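Local coordinates for protein transglutaminase-like enzymes, putative cysteine protease (PDB 3ISR) that is a putative cysteine protease of the transglutaminase-like superfamily, probably cleaving amide bonds or transferring acyl groups through a cysteine nucleophile, its substrate not established, at residues Leu49-Thr52 and Glu56-Glu59; Ile95-Glu100 and Ala220-Asn225; Val157-Gly162 and Thr232-Leu237; Asp172-Arg177 and Ala185-Ala190; Gly204-Leu209 and Asp213-Phe218. All blocks are in the same frame, centred on the assembly; numbering follows the deposited sequence.

Contact 1: Leu49-Thr52 and Glu56-Glu59; sequences LIVT and EIEE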
# COMPACT_ATOMS: atom_id res chain seq x y z
N LEU B 49 -34.28 20.35 -13.29
CA LEU B 49 -33.17 20.58 -12.37
C LEU B 49 -33.32 21.92 -11.63
O LEU B 49 -33.34 22.98 -12.26
CB LEU B 49 -31.83 20.56 -13.14
CG LEU B 49 -30.56 20.78 -12.33
CD1 LEU B 49 -30.21 19.52 -11.53
CD2 LEU B 49 -29.42 21.15 -13.26
N ILE B 50 -33.45 21.86 -10.31
CA ILE B 50 -33.68 23.06 -9.48
C ILE B 50 -32.57 23.25 -8.45
O ILE B 50 -32.32 22.36 -7.65
CB ILE B 50 -35.04 23.00 -8.72
CG1 ILE B 50 -36.22 22.72 -9.67
CG2 ILE B 50 -35.27 24.27 -7.88
CD1 ILE B 50 -36.32 23.67 -10.88
N VAL B 51 -31.94 24.42 -8.47
CA VAL B 51 -30.95 24.80 -7.46
C VAL B 51 -31.58 25.81 -6.48
O VAL B 51 -32.18 26.80 -6.90
CB VAL B 51 -29.66 25.37 -8.12
CG1 VAL B 51 -28.62 25.73 -7.06
CG2 VAL B 51 -29.04 24.34 -9.11
N THR B 52 -31.45 25.55 -5.18
CA THR B 52 -31.95 26.47 -4.14
C THR B 52 -30.79 26.99 -3.30
O THR B 52 -30.16 26.21 -2.61
CB THR B 52 -32.95 25.77 -3.21
OG1 THR B 52 -34.03 25.25 -3.98
CG2 THR B 52 -33.50 26.76 -2.15
N GLU B 56 -26.10 29.85 -10.93
CA GLU B 56 -25.75 29.63 -12.34
C GLU B 56 -25.14 28.24 -12.50
O GLU B 56 -24.26 27.85 -11.73
CB GLU B 56 -24.76 30.72 -12.79
CG GLU B 56 -24.21 30.60 -14.22
CD GLU B 56 -23.28 31.75 -14.60
OE1 GLU B 56 -23.68 32.93 -14.44
OE2 GLU B 56 -22.15 31.49 -15.08
N ILE B 57 -25.62 27.49 -13.48
CA ILE B 57 -25.20 26.10 -13.66
C ILE B 57 -25.00 25.78 -15.14
O ILE B 57 -25.75 26.26 -15.98
CB ILE B 57 -26.19 25.13 -12.93
CG1 ILE B 57 -25.69 23.68 -12.98
CG2 ILE B 57 -27.61 25.26 -13.48
CD1 ILE B 57 -26.12 22.87 -11.78
N GLU B 58 -23.95 25.01 -15.46
CA GLU B 58 -23.65 24.64 -16.85
C GLU B 58 -23.49 23.13 -16.99
O GLU B 58 -22.83 22.49 -16.17
CB GLU B 58 -22.35 25.33 -17.32
CG GLU B 58 -22.02 25.12 -18.81
CD GLU B 58 -20.52 25.23 -19.15
OE1 GLU B 58 -19.70 25.55 -18.27
OE2 GLU B 58 -20.17 24.98 -20.32
N GLU B 59 -24.12 22.57 -18.02
CA GLU B 59 -23.97 21.15 -18.36
C GLU B 59 -22.87 20.98 -19.40
O GLU B 59 -22.79 21.75 -20.35
CB GLU B 59 -25.27 20.55 -18.90
CG GLU B 59 -25.12 19.03 -19.24
CD GLU B 59 -26.35 18.40 -19.89
OE1 GLU B 59 -27.48 18.89 -19.63
OE2 GLU B 59 -26.19 17.40 -20.63

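Contact 2: Ile95-Glu100 and Ala220-Asn225; sequences IDQRQE and AYIGGN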
# COMPACT_ATOMS: atom_id res chain seq x y z
N ILE B 95 -29.37 -11.57 -24.03
CA ILE B 95 -28.62 -12.17 -25.11
C ILE B 95 -28.08 -13.50 -24.65
O ILE B 95 -27.42 -13.59 -23.62
CB ILE B 95 -27.46 -11.23 -25.56
CG1 ILE B 95 -28.02 -9.87 -25.97
CG2 ILE B 95 -26.65 -11.88 -26.69
CD1 ILE B 95 -27.00 -8.77 -26.00
N ASP B 96 -28.40 -14.56 -25.39
CA ASP B 96 -27.89 -15.87 -25.04
C ASP B 96 -26.36 -15.90 -25.18
O ASP B 96 -25.79 -15.32 -26.11
CB ASP B 96 -28.53 -16.97 -25.88
CG ASP B 96 -28.35 -18.35 -25.25
OD1 ASP B 96 -29.13 -18.70 -24.33
OD2 ASP B 96 -27.42 -19.06 -25.66
N GLN B 97 -25.72 -16.57 -24.23
CA GLN B 97 -24.26 -16.60 -24.11
C GLN B 97 -23.74 -18.01 -24.30
O GLN B 97 -22.54 -18.24 -24.18
CB GLN B 97 -23.83 -16.10 -22.73
CG GLN B 97 -24.30 -14.70 -22.37
CD GLN B 97 -23.65 -13.63 -23.23
OE1 GLN B 97 -22.42 -13.62 -23.42
NE2 GLN B 97 -24.46 -12.74 -23.75
N ARG B 98 -24.64 -18.96 -24.58
CA ARG B 98 -24.27 -20.39 -24.65
C ARG B 98 -23.08 -20.65 -25.59
O ARG B 98 -22.23 -21.50 -25.31
CB ARG B 98 -25.47 -21.27 -25.02
N GLN B 99 -23.01 -19.90 -26.70
CA GLN B 99 -21.87 -20.00 -27.61
C GLN B 99 -20.76 -19.01 -27.24
O GLN B 99 -20.20 -18.36 -28.12
CB GLN B 99 -22.29 -19.74 -29.07
CG GLN B 99 -23.34 -20.70 -29.63
CD GLN B 99 -23.75 -20.34 -31.05
OE1 GLN B 99 -23.55 -19.21 -31.51
NE2 GLN B 99 -24.34 -21.30 -31.75
N GLU B 100 -20.44 -18.90 -25.95
CA GLU B 100 -19.41 -17.95 -25.51
C GLU B 100 -17.97 -18.36 -25.91
O GLU B 100 -17.59 -19.53 -25.84
CB GLU B 100 -19.51 -17.65 -24.02
N ALA B 220 -19.21 -5.85 -18.66
CA ALA B 220 -18.09 -6.49 -19.33
C ALA B 220 -18.44 -6.62 -20.80
O ALA B 220 -19.60 -6.88 -21.14
CB ALA B 220 -17.81 -7.87 -18.74
N TYR B 221 -17.44 -6.50 -21.67
CA TYR B 221 -17.71 -6.58 -23.09
C TYR B 221 -17.51 -8.01 -23.54
O TYR B 221 -16.37 -8.50 -23.59
CB TYR B 221 -16.79 -5.64 -23.86
CG TYR B 221 -17.16 -5.44 -25.31
CD1 TYR B 221 -18.18 -4.55 -25.67
CD2 TYR B 221 -16.47 -6.11 -26.32
CE1 TYR B 221 -18.52 -4.34 -27.02
CE2 TYR B 221 -16.80 -5.89 -27.67
CZ TYR B 221 -17.82 -5.00 -28.00
OH TYR B 221 -18.15 -4.79 -29.33
N ILE B 222 -18.62 -8.67 -23.84
CA ILE B 222 -18.63 -10.10 -24.10
C ILE B 222 -19.40 -10.36 -25.38
O ILE B 222 -20.59 -10.01 -25.47
CB ILE B 222 -19.32 -10.91 -22.97
CG1 ILE B 222 -18.71 -10.60 -21.60
CG2 ILE B 222 -19.25 -12.41 -23.28
CD1 ILE B 222 -19.53 -11.11 -20.42
N GLY B 223 -18.73 -10.95 -26.36
CA GLY B 223 -19.37 -11.29 -27.63
C GLY B 223 -19.95 -10.08 -28.33
O GLY B 223 -21.00 -10.17 -28.97
N GLY B 224 -19.29 -8.93 -28.20
CA GLY B 224 -19.71 -7.74 -28.93
C GLY B 224 -20.75 -6.87 -28.22
O GLY B 224 -21.21 -5.87 -28.78
N ASN B 225 -21.08 -7.23 -26.99
CA ASN B 225 -22.07 -6.49 -26.22
C ASN B 225 -21.57 -6.19 -24.83
O ASN B 225 -20.92 -7.03 -24.23
CB ASN B 225 -23.35 -7.32 -26.08
CG ASN B 225 -23.99 -7.61 -27.43
OD1 ASN B 225 -24.10 -8.76 -27.83
ND2 ASN B 225 -24.40 -6.56 -28.13
O HOH W 1 -23.03 -10.78 -25.89

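Contact 3: Val157-Gly162 and Thr232-Leu237; sequences VEYISG and TRLVPL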
# COMPACT_ATOMS: atom_id res chain seq x y z
N VAL B 157 -16.86 -10.88 -0.11
CA VAL B 157 -16.72 -9.48 0.28
C VAL B 157 -18.02 -9.09 0.97
O VAL B 157 -19.12 -9.26 0.41
CB VAL B 157 -16.47 -8.55 -0.95
CG1 VAL B 157 -16.37 -7.08 -0.51
CG2 VAL B 157 -15.20 -8.96 -1.73
N GLU B 158 -17.91 -8.57 2.19
CA GLU B 158 -19.08 -8.18 2.97
C GLU B 158 -19.58 -6.81 2.55
O GLU B 158 -18.78 -5.91 2.35
CB GLU B 158 -18.73 -8.11 4.44
CG GLU B 158 -18.10 -9.39 4.93
CD GLU B 158 -18.22 -9.57 6.42
OE1 GLU B 158 -18.74 -8.67 7.12
OE2 GLU B 158 -17.80 -10.64 6.89
N TYR B 159 -20.89 -6.65 2.44
CA TYR B 159 -21.42 -5.33 2.17
C TYR B 159 -21.56 -4.57 3.49
O TYR B 159 -22.38 -4.93 4.34
CB TYR B 159 -22.75 -5.40 1.41
CG TYR B 159 -23.24 -4.03 1.00
CD1 TYR B 159 -23.09 -3.57 -0.31
CD2 TYR B 159 -23.83 -3.18 1.93
CE1 TYR B 159 -23.52 -2.29 -0.68
CE2 TYR B 159 -24.27 -1.91 1.58
CZ TYR B 159 -24.12 -1.48 0.28
OH TYR B 159 -24.57 -0.21 -0.03
N ILE B 160 -20.75 -3.53 3.68
CA ILE B 160 -20.78 -2.78 4.94
C ILE B 160 -20.72 -1.28 4.71
O ILE B 160 -19.71 -0.77 4.27
CB ILE B 160 -19.61 -3.16 5.92
CG1 ILE B 160 -19.43 -4.67 6.06
CG2 ILE B 160 -19.83 -2.51 7.30
CD1 ILE B 160 -18.33 -5.09 7.08
N SER B 161 -21.82 -0.58 5.01
CA SER B 161 -21.86 0.89 4.96
C SER B 161 -20.75 1.52 5.80
O SER B 161 -20.49 1.08 6.92
CB SER B 161 -23.22 1.40 5.49
OG SER B 161 -24.27 0.93 4.67
N GLY B 162 -20.09 2.53 5.24
CA GLY B 162 -19.08 3.30 5.97
C GLY B 162 -17.73 2.64 6.17
O GLY B 162 -16.89 3.17 6.90
N THR B 232 -23.11 -6.96 -5.85
CA THR B 232 -23.82 -6.73 -4.57
C THR B 232 -25.10 -7.56 -4.47
O THR B 232 -25.59 -7.83 -3.37
CB THR B 232 -24.22 -5.25 -4.31
OG1 THR B 232 -25.24 -4.85 -5.24
CG2 THR B 232 -23.00 -4.31 -4.40
N ARG B 233 -25.64 -7.92 -5.63
CA ARG B 233 -26.96 -8.55 -5.76
C ARG B 233 -28.10 -7.75 -5.12
O ARG B 233 -29.12 -8.33 -4.73
CB ARG B 233 -26.96 -9.97 -5.20
CG ARG B 233 -26.10 -10.92 -5.98
CD ARG B 233 -26.17 -12.30 -5.36
NE ARG B 233 -25.26 -13.22 -6.03
CZ ARG B 233 -25.07 -14.49 -5.67
NH1 ARG B 233 -24.20 -15.23 -6.34
NH2 ARG B 233 -25.73 -15.00 -4.63
N LEU B 234 -27.95 -6.44 -4.99
CA LEU B 234 -28.97 -5.65 -4.31
C LEU B 234 -30.19 -5.30 -5.15
O LEU B 234 -31.26 -5.04 -4.59
CB LEU B 234 -28.38 -4.36 -3.73
CG LEU B 234 -27.53 -4.52 -2.47
CD1 LEU B 234 -26.71 -3.28 -2.27
CD2 LEU B 234 -28.39 -4.80 -1.23
N VAL B 235 -30.04 -5.25 -6.47
CA VAL B 235 -31.10 -4.72 -7.33
C VAL B 235 -31.41 -5.60 -8.53
O VAL B 235 -30.51 -6.26 -9.06
CB VAL B 235 -30.77 -3.28 -7.81
CG1 VAL B 235 -30.36 -2.40 -6.64
CG2 VAL B 235 -29.66 -3.27 -8.86
N PRO B 236 -32.68 -5.62 -8.97
CA PRO B 236 -32.97 -6.30 -10.24
C PRO B 236 -32.28 -5.56 -11.37
O PRO B 236 -32.35 -4.32 -11.43
CB PRO B 236 -34.51 -6.19 -10.35
CG PRO B 236 -34.86 -4.97 -9.57
CD PRO B 236 -33.88 -4.96 -8.41
N LEU B 237 -31.58 -6.29 -12.24
CA LEU B 237 -30.72 -5.64 -13.23
C LEU B 237 -31.53 -4.80 -14.21
O LEU B 237 -31.04 -3.79 -14.72
CB LEU B 237 -29.87 -6.67 -13.99
CG LEU B 237 -28.98 -7.56 -13.11
CD1 LEU B 237 -28.29 -8.61 -13.95
CD2 LEU B 237 -27.98 -6.71 -12.34

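Contact 4: Asp172-Arg177 and Ala185-Ala190; sequences DTITER and AHLGIA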
# COMPACT_ATOMS: atom_id res chain seq x y z
N ASP B 172 -7.36 -2.56 -2.62
CA ASP B 172 -7.67 -2.55 -1.19
C ASP B 172 -8.75 -3.58 -0.87
O ASP B 172 -8.61 -4.37 0.06
CB ASP B 172 -8.12 -1.18 -0.73
CG ASP B 172 -7.11 -0.11 -1.04
OD1 ASP B 172 -5.91 -0.35 -0.83
OD2 ASP B 172 -7.53 0.98 -1.51
N THR B 173 -9.82 -3.58 -1.66
CA THR B 173 -10.99 -4.40 -1.36
C THR B 173 -10.65 -5.88 -1.41
O THR B 173 -11.22 -6.68 -0.66
CB THR B 173 -12.18 -4.05 -2.31
OG1 THR B 173 -12.46 -2.65 -2.18
CG2 THR B 173 -13.45 -4.83 -1.93
N ILE B 174 -9.69 -6.25 -2.26
CA ILE B 174 -9.35 -7.66 -2.42
C ILE B 174 -8.81 -8.26 -1.09
O ILE B 174 -8.93 -9.46 -0.86
CB ILE B 174 -8.43 -7.91 -3.68
CG1 ILE B 174 -8.42 -9.38 -4.12
CG2 ILE B 174 -7.00 -7.46 -3.43
CD1 ILE B 174 -9.78 -9.98 -4.45
N THR B 175 -8.22 -7.43 -0.23
CA THR B 175 -7.75 -7.88 1.09
C THR B 175 -8.67 -7.42 2.21
O THR B 175 -8.81 -8.12 3.20
CB THR B 175 -6.32 -7.39 1.42
OG1 THR B 175 -6.26 -5.96 1.28
CG2 THR B 175 -5.31 -8.03 0.49
N GLU B 176 -9.29 -6.24 2.05
CA GLU B 176 -10.16 -5.68 3.11
C GLU B 176 -11.44 -6.50 3.23
O GLU B 176 -11.95 -6.71 4.34
CB GLU B 176 -10.50 -4.19 2.84
CG GLU B 176 -9.42 -3.24 3.32
CD GLU B 176 -9.54 -1.79 2.79
OE1 GLU B 176 -10.65 -1.33 2.36
OE2 GLU B 176 -8.50 -1.11 2.82
N ARG B 177 -11.97 -6.94 2.09
CA ARG B 177 -13.17 -7.80 2.01
C ARG B 177 -14.43 -7.15 2.59
O ARG B 177 -15.31 -7.85 3.09
CB ARG B 177 -12.94 -9.15 2.68
CG ARG B 177 -11.74 -9.95 2.13
CD ARG B 177 -11.87 -10.21 0.63
NE ARG B 177 -10.90 -11.22 0.18
CZ ARG B 177 -11.06 -12.53 0.38
NH1 ARG B 177 -12.14 -13.00 0.98
NH2 ARG B 177 -10.13 -13.39 -0.04
N ALA B 185 -18.09 -2.82 -7.58
CA ALA B 185 -17.96 -2.55 -9.02
C ALA B 185 -16.49 -2.47 -9.40
O ALA B 185 -16.05 -3.08 -10.40
CB ALA B 185 -18.65 -1.25 -9.38
N HIS B 186 -15.71 -1.72 -8.64
CA HIS B 186 -14.29 -1.55 -8.99
C HIS B 186 -13.59 -2.89 -8.96
O HIS B 186 -12.74 -3.17 -9.80
CB HIS B 186 -13.57 -0.61 -7.99
CG HIS B 186 -13.88 0.85 -8.17
ND1 HIS B 186 -14.16 1.42 -9.39
CD2 HIS B 186 -13.89 1.86 -7.28
CE1 HIS B 186 -14.36 2.72 -9.24
NE2 HIS B 186 -14.19 3.01 -7.97
N LEU B 187 -13.94 -3.74 -7.99
CA LEU B 187 -13.29 -5.04 -7.91
C LEU B 187 -13.65 -6.00 -9.06
O LEU B 187 -12.77 -6.67 -9.61
CB LEU B 187 -13.53 -5.68 -6.54
CG LEU B 187 -12.82 -7.02 -6.31
CD1 LEU B 187 -11.28 -6.84 -6.50
CD2 LEU B 187 -13.16 -7.55 -4.90
N GLY B 188 -14.91 -6.04 -9.45
CA GLY B 188 -15.32 -6.82 -10.63
C GLY B 188 -14.58 -6.35 -11.87
O GLY B 188 -14.08 -7.16 -12.65
N ILE B 189 -14.49 -5.03 -12.05
CA ILE B 189 -13.80 -4.45 -13.22
C ILE B 189 -12.34 -4.86 -13.21
O ILE B 189 -11.81 -5.33 -14.22
CB ILE B 189 -13.90 -2.92 -13.23
CG1 ILE B 189 -15.34 -2.47 -13.50
CG2 ILE B 189 -12.98 -2.32 -14.30
CD1 ILE B 189 -15.62 -1.05 -13.04
N ALA B 190 -11.68 -4.71 -12.06
CA ALA B 190 -10.26 -5.03 -11.99
C ALA B 190 -10.00 -6.48 -12.32
O ALA B 190 -9.07 -6.79 -13.05
CB ALA B 190 -9.67 -4.69 -10.60

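Contact 5: Gly204-Leu209 and Asp213-Phe218; sequences GYAFKL and DFHACF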
# COMPACT_ATOMS: atom_id res chain seq x y z
N GLY B 204 -26.03 4.41 -11.77
CA GLY B 204 -27.41 4.64 -12.12
C GLY B 204 -28.35 4.83 -10.96
O GLY B 204 -27.96 4.69 -9.79
N TYR B 205 -29.58 5.19 -11.31
CA TYR B 205 -30.72 5.06 -10.38
C TYR B 205 -31.17 3.59 -10.39
O TYR B 205 -31.09 2.94 -11.42
CB TYR B 205 -31.84 5.97 -10.84
CG TYR B 205 -31.50 7.44 -10.74
CD1 TYR B 205 -31.80 8.16 -9.59
CD2 TYR B 205 -30.86 8.10 -11.77
CE1 TYR B 205 -31.47 9.51 -9.48
CE2 TYR B 205 -30.53 9.46 -11.68
CZ TYR B 205 -30.84 10.15 -10.52
OH TYR B 205 -30.52 11.49 -10.41
N ALA B 206 -31.64 3.07 -9.27
CA ALA B 206 -31.95 1.65 -9.19
C ALA B 206 -33.31 1.38 -8.53
O ALA B 206 -33.47 1.60 -7.33
CB ALA B 206 -30.86 0.91 -8.42
N PHE B 207 -34.26 0.90 -9.33
CA PHE B 207 -35.57 0.50 -8.83
C PHE B 207 -35.42 -0.61 -7.80
O PHE B 207 -34.65 -1.55 -7.99
CB PHE B 207 -36.50 0.07 -9.98
CG PHE B 207 -37.88 -0.36 -9.54
CD1 PHE B 207 -38.63 0.42 -8.65
CD2 PHE B 207 -38.44 -1.54 -10.03
CE1 PHE B 207 -39.92 0.02 -8.24
CE2 PHE B 207 -39.73 -1.95 -9.62
CZ PHE B 207 -40.46 -1.17 -8.73
N LYS B 208 -36.14 -0.47 -6.68
CA LYS B 208 -36.19 -1.49 -5.63
C LYS B 208 -34.91 -1.62 -4.79
O LYS B 208 -34.81 -2.50 -3.93
CB LYS B 208 -36.65 -2.86 -6.18
N LEU B 209 -33.95 -0.73 -5.02
CA LEU B 209 -32.81 -0.58 -4.12
C LEU B 209 -33.28 -0.06 -2.76
O LEU B 209 -33.90 1.00 -2.68
CB LEU B 209 -31.76 0.36 -4.69
CG LEU B 209 -30.52 0.64 -3.83
CD1 LEU B 209 -29.80 -0.64 -3.43
CD2 LEU B 209 -29.57 1.59 -4.56
N ASP B 213 -30.66 4.89 -2.96
CA ASP B 213 -29.37 5.56 -3.11
C ASP B 213 -28.95 5.50 -4.58
O ASP B 213 -29.61 4.84 -5.37
CB ASP B 213 -28.31 4.84 -2.25
CG ASP B 213 -27.12 5.71 -1.94
OD1 ASP B 213 -26.97 6.80 -2.54
OD2 ASP B 213 -26.31 5.30 -1.08
N PHE B 214 -27.89 6.20 -4.95
CA PHE B 214 -27.27 6.02 -6.27
C PHE B 214 -26.64 4.64 -6.25
O PHE B 214 -26.29 4.15 -5.18
CB PHE B 214 -26.20 7.07 -6.54
CG PHE B 214 -26.74 8.45 -6.79
CD1 PHE B 214 -27.45 8.74 -7.94
CD2 PHE B 214 -26.53 9.47 -5.86
CE1 PHE B 214 -27.95 10.03 -8.17
CE2 PHE B 214 -27.03 10.76 -6.09
CZ PHE B 214 -27.73 11.04 -7.26
N HIS B 215 -26.52 4.00 -7.41
CA HIS B 215 -26.02 2.66 -7.42
C HIS B 215 -24.86 2.58 -8.38
O HIS B 215 -24.81 3.34 -9.35
CB HIS B 215 -27.12 1.67 -7.82
CG HIS B 215 -26.77 0.25 -7.51
ND1 HIS B 215 -26.45 -0.17 -6.23
CD2 HIS B 215 -26.70 -0.84 -8.29
CE1 HIS B 215 -26.20 -1.46 -6.25
NE2 HIS B 215 -26.34 -1.90 -7.49
N ALA B 216 -23.93 1.68 -8.11
CA ALA B 216 -22.80 1.45 -9.02
C ALA B 216 -22.62 -0.04 -9.27
O ALA B 216 -22.70 -0.83 -8.34
CB ALA B 216 -21.50 2.06 -8.43
N CYS B 217 -22.38 -0.41 -10.53
CA CYS B 217 -22.00 -1.76 -10.86
C CYS B 217 -21.08 -1.74 -12.07
O CYS B 217 -20.37 -0.75 -12.30
CB CYS B 217 -23.21 -2.67 -11.04
SG CYS B 217 -24.43 -2.02 -12.17
N PHE B 218 -21.02 -2.83 -12.82
CA PHE B 218 -20.08 -2.85 -13.93
C PHE B 218 -20.62 -3.60 -15.14
O PHE B 218 -21.61 -4.34 -15.03
CB PHE B 218 -18.70 -3.38 -13.49
CG PHE B 218 -18.64 -4.88 -13.27
CD1 PHE B 218 -18.13 -5.72 -14.26
CD2 PHE B 218 -19.01 -5.44 -12.05
CE1 PHE B 218 -18.06 -7.11 -14.04
CE2 PHE B 218 -18.95 -6.79 -11.83
CZ PHE B 218 -18.46 -7.63 -12.81
O HOH W 2 -31.67 4.89 -7.12

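Contact 1: Leu49-Thr52 and Glu56-Glu59
Leu49 and Ile57 reach toward each other and meet tip to tip, Leu49 CD2 lying 4.0 Å from Ile57 CD1. The same terminal methyl of Ile57 also comes within 4.2 Å of Val51 CG2, so CD1 carries both contacts. Leu49 and Val51 stand two residues apart on one strand and present their side chains on the same face, so the isoleucine tip is met by two branched side chains at once. The extended form of Ile57 accounts for this reach: CG1 is anti to the backbone N (chi1 -174°) and chi2 is also near trans, at 150°, which carries CD1 well out from its own backbone. Only methyl groups meet, and no hydrogen bond joins the two segments, whose closest CA atoms, those of Val51 and Ile57, are 8.6 Å apart. The segments are not paired: in the N-terminal domain they link strand 43-52 to strand 58-60, which belong to different sheets, and side chains alone bridge them here. Residues 49-52 close strand 43-52, which pairs with strand 78-96, and Leu49 packs there on Met82 and Tyr84. Ile57 also rests on Val70 and Leu72 of strand 69-74, next to strand 58-60 in the smaller four-stranded sheet.

Contact 2: Ile95-Glu100 and Ala220-Asn225
Gln97 and Ile222 are joined through a single water as well as by direct touch, although no hydrogen bond runs straight from one segment to the other. The water accepts from Gln97 NE2 at 3.2 Å and donates to Ile222 O at 2.6 Å, linking a side-chain amide to the backbone at the edge of a tight turn. The same amide nitrogen also donates to Ile95 O (3.1 Å), which it approaches from above the carbonyl plane, about 60° out of it. Bent at chi2 (-67°), the Gln97 chain folds back on its own segment to make this bond. The amide oxygen faces a hydrocarbon instead, OE1 lying 3.4 Å from Ile222 CG2, and the two side chains cross at about a right angle. Were Gln97 an alanine, Ile95 O and the water would probably lose this donor, and a gap would open beside the Ile222 methyl. Nearby, Ile95 CD1 lies against the amide group of Asn225, 3.5 Å from Asn225 CG. Ile222 and Asn225 bracket the type I' turn of a beta hairpin, whose two middle positions are glycines with positive phi. The hairpin packs on helix 142-156 through Ile222, which touches Val142 and Val146, while strand 78-96, which ends in Ile95 and Asp96, pairs through Ile95 with Gly289 of strand 288-291.

Contact 3: Val157-Gly162 and Thr232-Leu237
Thr232 meets Tyr159 through its methyl group, CG2 lying 4.2 Å from Tyr159 CD1 at the edge of the ring and near its plane. The hydroxyl is employed within its own loop: Thr232 OG1 accepts from Leu234 N at 3.2 Å, forming an ST turn, and is also hydrogen-bonded to Asp230 OD1. With OG1 held between the backbone N and the carbonyl carbon (chi1 68°), CG2 is the branch left to face the tyrosine. Arg233 follows with positive phi; its NH1 forms a salt bridge with Asp151. Leu234 then brings CD1 to 3.7 Å from Tyr159 CE1, and the two side chains cross at about a right angle. Two methyls thus meet the ring at its CD1 and CE1 atoms, and no hydrogen bond crosses between the segments. Val235 packs on Leu209 and His215, Pro236 on Pro279 and Leu237 on Tyr282. Asp230, just before the segment, is also the partner of His215 NE2, which puts the contact probably at the edge of the active site. Tyr159 belongs to strand 158-159, which follows helix 142-156 and pairs in parallel with strand 178-179. The loop joins strands 225-229 and 240-246, and Thr232 also packs on Cys181 and Phe184 of helix 181-194.

Contact 4: Asp172-Arg177 and Ala185-Ala190
Leu187 points from helix 181-194 toward helix 170-176 and touches both Thr173 and Ile174. Its CB starts the side chain toward that helix, and with CG anti to the backbone N (chi1 -177°) the fork is carried outward until its two methyls do the touching. CD1 meets Ile174, lying 4.0 Å from Ile174 CD1 and 4.1 Å from Ile174 CB. CD2 takes the other side of the fork and comes 4.0 Å from Thr173 CG2, with Ile174 CD1 again near at 4.2 Å. The contact joins two successive helices of the transglutaminase-like domain, the later of which begins with Cys181, consistent with the helix that carries the nucleophile in transglutaminase-like and papain-like enzymes. Replacing Leu187 by an alanine would probably open a gap between the helices and leave the methyls of Thr173 and Ile174 without their partner. Thr173 OG1 is hydrogen-bonded to Ser169 O, just before the helix. At the end of that helix Arg177, with positive phi, folds back so that NE donates to Ile174 O at 2.8 Å, with the oxygen close to the guanidinium plane. Arg177 NH1 reaches Asn156 O, and NH2 forms a salt bridge with Glu135 of a third subunit.

Contact 5: Gly204-Leu209 and Asp213-Phe218
At the loop end of the beta hairpin of strands 199-206 and 215-222, Gly204 and His215 form an antiparallel, hydrogen-bonded pair. Both bonds are 2.9 Å: Gly204 N donates to His215 O, and His215 N to Gly204 O, the latter nearly along the C=O axis. Beyond this pair a water takes over, accepting from Ala206 N and donating to Asp213 O, while the chain makes a type II turn from Ala206 to Leu209. With CG anti to the backbone N (chi1 -165°), the His215 ring lies beside Leu209, whose CD2 reaches in from the turn to 4.0 Å from His215 ND1; Ala206 CB packs 3.9 Å from His215 CB. The imidazole's NE2 is bonded to Asp230 OD2 and the side chain touches Cys181, an arrangement consistent with the Cys-His-Asp triad of transglutaminase-like enzymes. Leu209 CD2 also lies 3.3 Å from Asp213 O. Tyr205 and Phe214 lie side by side, with ring planes at 59°. The closest approach is Phe214 CE1 to Tyr205 CZ, 3.7 Å; Phe214 CD1 lies over one face of the tyrosine ring. Tyr205 OH is hydrogen-bonded to Val34 O and Ser18 OG, and Val268 touches both side chains.

In the fold
Contact 1 lies at the surface and contacts 4 and 5 are buried, with contacts 2 and 3 in between. Contact 5 alone uses backbone hydrogen bonds across its segments; contacts 1, 3 and 4 rely on apolar side chains, and contact 2 is joined by a water and amide-to-methyl touches; contact 5 has a bridging water too. Contacts 2 and 5 share strand 215-222, one near its end and the other near its start. Contacts 3, 4 and 5 form a connected region: Val157 packs on Leu187, Val235 on Leu209, and Ala185 on Cys217. Contact 1 touches none of the others, though its nearest atoms come within about 8 Å of contact 5. Contacts 3 and 4 both touch a third subunit.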